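Local coordinates for glycosylation Associate Protein 1 (Streptococcus agalactiae serotype V, PDB 6OYC) that probably acts in the accessory Sec system as a GT-B-like, sugar-binding component of a complex linked to glycosylation and secretion of bacterial surface proteins, at residues 173-181 with 191-200. Sequence-based numbering, arbitrary orientation.
Sequences PSGERIMRE and EINPKKAIHF
Asn-193 reaches across to the other strand with its amide: ND2 donates to Arg-177 O at 2.8 Å, approaching almost head-on to the carbonyl (C=O...N 169°), and the acceptor lies close to the amide plane. CG anti to the backbone N (chi1 -175°) sends the amide this way, while Lys-195 N reaches OD1 from above the carbonyl plane, in an Asx turn; the two bonds together restrict rotation of the amide. The extended Glu-176 side chain crosses that of Asn-193 at about a right angle, its carboxylate nearly perpendicular to the amide. The same carboxylate meets Lys-196 coming from the opposite direction, and OE1 forms a salt bridge with NZ at 3.0 Å, weak as a hydrogen bond; Glu-82 is a second partner of this ammonium.

Strands 177-182 and 190-192 form an antiparallel beta hairpin within the large antiparallel sheet. Arg-180 and Glu-191 are its hydrogen-bonded pair: Arg-180 N donates to Glu-191 O at 2.9 Å and Glu-191 N returns a bond to Arg-180 O at 2.8 Å. Asn-193 N continues the pattern to Ile-178 O at 2.9 Å. Along its other edge, strand 177-182 pairs with strand 164-171 through a classic beta bulge, in which Ile-178 and Met-179 share Tyr-170 as partner. In the neighbouring non-hydrogen-bonded pair of the hairpin, Ile-192 CD1 touches Met-179 CB at 3.9 Å and also rests over one face of the Phe-200 ring, offset toward its rim. Met-179, Ile-192 and Phe-200 all pack on Leu-211 of helix 208-223. Ile-178 CD1 lies across the Lys-196 chain, 3.9 Å from CE.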
loop_
_atom_site.group_PDB
_atom_site.type_symbol
_atom_site.label_atom_id
_atom_site.label_comp_id
_atom_site.label_asym_id
_atom_site.label_seq_id
_atom_site.Cartn_x
_atom_site.Cartn_y
_atom_site.Cartn_z
ATOM N N PRO A 173 4.312 -2.234 -27.405
ATOM C CA PRO A 173 3.038 -1.595 -27.808
ATOM C C PRO A 173 2.621 -1.904 -29.237
ATOM O O PRO A 173 1.439 -1.759 -29.572
ATOM C CB PRO A 173 3.306 -0.093 -27.606
ATOM C CG PRO A 173 4.390 -0.049 -26.541
ATOM C CD PRO A 173 5.260 -1.269 -26.805
ATOM N N SER A 174 3.544 -2.336 -30.087
ATOM C CA SER A 174 3.206 -2.819 -31.416
ATOM C C SER A 174 2.467 -4.147 -31.390
ATOM O O SER A 174 1.911 -4.547 -32.425
ATOM C CB SER A 174 4.471 -3.001 -32.243
ATOM O OG SER A 174 5.166 -4.131 -31.741
ATOM N N GLY A 175 2.470 -4.843 -30.251
ATOM C CA GLY A 175 1.964 -6.191 -30.174
ATOM C C GLY A 175 3.020 -7.268 -30.317
ATOM O O GLY A 175 2.731 -8.443 -30.023
ATOM N N GLU A 176 4.227 -6.916 -30.774
ATOM C CA GLU A 176 5.301 -7.901 -30.915
ATOM C C GLU A 176 5.702 -8.488 -29.561
ATOM O O GLU A 176 5.870 -7.769 -28.573
ATOM C CB GLU A 176 6.538 -7.265 -31.572
ATOM C CG GLU A 176 7.584 -8.304 -31.951
ATOM C CD GLU A 176 8.828 -7.715 -32.595
ATOM O OE1 GLU A 176 9.111 -6.508 -32.383
ATOM O OE2 GLU A 176 9.528 -8.472 -33.310
ATOM N N ARG A 177 5.881 -9.800 -29.525
ATOM C CA ARG A 177 6.312 -10.465 -28.309
ATOM C C ARG A 177 7.798 -10.234 -28.062
ATOM O O ARG A 177 8.633 -10.532 -28.920
ATOM C CB ARG A 177 6.021 -11.960 -28.388
ATOM C CG ARG A 177 6.379 -12.672 -27.086
ATOM C CD ARG A 177 5.818 -14.062 -27.064
ATOM N NE ARG A 177 6.536 -14.938 -27.974
ATOM C CZ ARG A 177 5.948 -15.813 -28.780
ATOM N NH1 ARG A 177 4.627 -15.918 -28.776
ATOM N NH2 ARG A 177 6.680 -16.584 -29.588
ATOM N N ILE A 178 8.135 -9.709 -26.889
ATOM C CA ILE A 178 9.544 -9.562 -26.532
ATOM C C ILE A 178 10.069 -10.807 -25.843
ATOM O O ILE A 178 11.181 -11.252 -26.126
ATOM C CB ILE A 178 9.768 -8.325 -25.652
ATOM C CG1 ILE A 178 9.250 -7.074 -26.359
ATOM C CG2 ILE A 178 11.233 -8.211 -25.308
ATOM C CD1 ILE A 178 9.947 -6.774 -27.636
ATOM N N MET A 179 9.292 -11.383 -24.932
ATOM C CA MET A 179 9.762 -12.573 -24.235
ATOM C C MET A 179 8.568 -13.358 -23.723
ATOM O O MET A 179 7.477 -12.812 -23.525
ATOM C CB MET A 179 10.706 -12.223 -23.079
ATOM C CG MET A 179 10.017 -11.442 -21.986
ATOM S SD MET A 179 11.049 -11.006 -20.602
ATOM C CE MET A 179 9.897 -10.033 -19.645
ATOM N N ARG A 180 8.792 -14.651 -23.518
ATOM C CA ARG A 180 7.818 -15.546 -22.911
ATOM C C ARG A 180 8.397 -16.119 -21.622
ATOM O O ARG A 180 9.535 -16.603 -21.613
ATOM C CB ARG A 180 7.435 -16.671 -23.869
ATOM C CG ARG A 180 6.741 -17.838 -23.188
ATOM C CD ARG A 180 6.251 -18.853 -24.214
ATOM N NE ARG A 180 5.525 -18.203 -25.296
ATOM C CZ ARG A 180 4.916 -18.858 -26.275
ATOM N NH1 ARG A 180 4.938 -20.185 -26.292
ATOM N NH2 ARG A 180 4.271 -18.190 -27.225
ATOM N N GLU A 181 7.621 -16.044 -20.543
ATOM C CA GLU A 181 7.996 -16.545 -19.224
ATOM C C GLU A 181 7.083 -17.711 -18.889
ATOM O O GLU A 181 5.866 -17.530 -18.794
ATOM C CB GLU A 181 7.867 -15.458 -18.144
ATOM C CG GLU A 181 8.165 -15.952 -16.718
ATOM C CD GLU A 181 7.739 -14.971 -15.608
ATOM O OE1 GLU A 181 6.980 -13.996 -15.853
ATOM O OE2 GLU A 181 8.181 -15.178 -14.469
ATOM N N GLU A 191 12.155 -17.179 -22.382
ATOM C CA GLU A 191 12.649 -17.214 -23.759
ATOM C C GLU A 191 12.533 -15.823 -24.369
ATOM O O GLU A 191 11.429 -15.280 -24.485
ATOM C CB GLU A 191 11.880 -18.223 -24.619
ATOM C CG GLU A 191 12.099 -19.695 -24.249
ATOM C CD GLU A 191 11.060 -20.649 -24.873
ATOM O OE1 GLU A 191 10.290 -20.200 -25.758
ATOM O OE2 GLU A 191 11.019 -21.855 -24.482
ATOM N N ILE A 192 13.660 -15.278 -24.793
ATOM C CA ILE A 192 13.714 -14.010 -25.506
ATOM C C ILE A 192 13.365 -14.221 -26.978
ATOM O O ILE A 192 13.813 -15.188 -27.600
ATOM C CB ILE A 192 15.119 -13.404 -25.354
ATOM C CG1 ILE A 192 15.491 -13.270 -23.861
ATOM C CG2 ILE A 192 15.240 -12.123 -26.152
ATOM C CD1 ILE A 192 14.597 -12.315 -23.079
ATOM N N ASN A 193 12.572 -13.313 -27.544
ATOM C CA ASN A 193 12.375 -13.235 -28.987
ATOM C C ASN A 193 13.727 -13.160 -29.702
ATOM O O ASN A 193 14.454 -12.171 -29.530
ATOM C CB ASN A 193 11.545 -12.006 -29.348
ATOM C CG ASN A 193 11.203 -11.942 -30.839
ATOM O OD1 ASN A 193 11.894 -12.529 -31.675
ATOM N ND2 ASN A 193 10.118 -11.233 -31.173
ATOM N N PRO A 194 14.060 -14.134 -30.555
ATOM C CA PRO A 194 15.400 -14.146 -31.179
ATOM C C PRO A 194 15.712 -12.887 -31.966
ATOM O O PRO A 194 16.888 -12.510 -32.077
ATOM C CB PRO A 194 15.360 -15.380 -32.089
ATOM C CG PRO A 194 14.220 -16.226 -31.552
ATOM C CD PRO A 194 13.220 -15.272 -30.968
ATOM N N LYS A 195 14.687 -12.208 -32.495
ATOM C CA LYS A 195 14.909 -10.949 -33.194
ATOM C C LYS A 195 15.318 -9.815 -32.270
ATOM O O LYS A 195 15.699 -8.749 -32.761
ATOM C CB LYS A 195 13.657 -10.553 -33.962
ATOM C CG LYS A 195 13.414 -11.455 -35.150
ATOM C CD LYS A 195 11.987 -11.347 -35.626
ATOM C CE LYS A 195 11.975 -11.107 -37.127
ATOM N NZ LYS A 195 12.782 -12.152 -37.827
ATOM N N LYS A 196 15.243 -10.014 -30.959
ATOM C CA LYS A 196 15.644 -9.016 -29.984
ATOM C C LYS A 196 16.902 -9.419 -29.234
ATOM O O LYS A 196 17.368 -8.653 -28.386
ATOM C CB LYS A 196 14.503 -8.765 -28.984
ATOM C CG LYS A 196 13.166 -8.453 -29.639
ATOM C CD LYS A 196 13.228 -7.155 -30.411
ATOM C CE LYS A 196 11.878 -6.826 -30.987
ATOM N NZ LYS A 196 11.770 -5.397 -31.419
ATOM N N ALA A 197 17.464 -10.600 -29.539
ATOM C CA ALA A 197 18.623 -11.128 -28.811
ATOM C C ALA A 197 19.773 -10.142 -28.744
ATOM O O ALA A 197 20.571 -10.185 -27.802
ATOM C CB ALA A 197 19.124 -12.424 -29.443
ATOM N N ILE A 198 19.879 -9.260 -29.730
ATOM C CA ILE A 198 20.830 -8.154 -29.709
ATOM C C ILE A 198 20.897 -7.449 -28.347
ATOM O O ILE A 198 21.983 -7.182 -27.824
ATOM C CB ILE A 198 20.473 -7.169 -30.850
ATOM C CG1 ILE A 198 21.596 -6.177 -31.085
ATOM C CG2 ILE A 198 19.105 -6.509 -30.667
ATOM C CD1 ILE A 198 22.839 -6.866 -31.447
ATOM N N HIS A 199 19.749 -7.179 -27.731
ATOM C CA HIS A 199 19.717 -6.390 -26.507
ATOM C C HIS A 199 19.963 -7.213 -25.245
ATOM O O HIS A 199 19.907 -6.657 -24.146
ATOM C CB HIS A 199 18.383 -5.652 -26.391
ATOM C CG HIS A 199 18.010 -4.888 -27.621
ATOM N ND1 HIS A 199 18.717 -3.786 -28.052
ATOM C CD2 HIS A 199 17.003 -5.058 -28.511
ATOM C CE1 HIS A 199 18.171 -3.319 -29.161
ATOM N NE2 HIS A 199 17.127 -4.071 -29.463
ATOM N N PHE A 200 20.251 -8.506 -25.365
ATOM C CA PHE A 200 20.341 -9.381 -24.206
ATOM C C PHE A 200 21.588 -10.252 -24.262
ATOM O O PHE A 200 22.063 -10.623 -25.341
ATOM C CB PHE A 200 19.112 -10.286 -24.100
ATOM C CG PHE A 200 17.815 -9.527 -23.997
ATOM C CD1 PHE A 200 17.199 -9.010 -25.135
ATOM C CD2 PHE A 200 17.197 -9.340 -22.764
ATOM C CE1 PHE A 200 15.991 -8.308 -25.043
ATOM C CE2 PHE A 200 15.984 -8.646 -22.668
ATOM C CZ PHE A 200 15.381 -8.134 -23.805
HETATM O O HOH W 1 9.822 -15.756 -27.180
#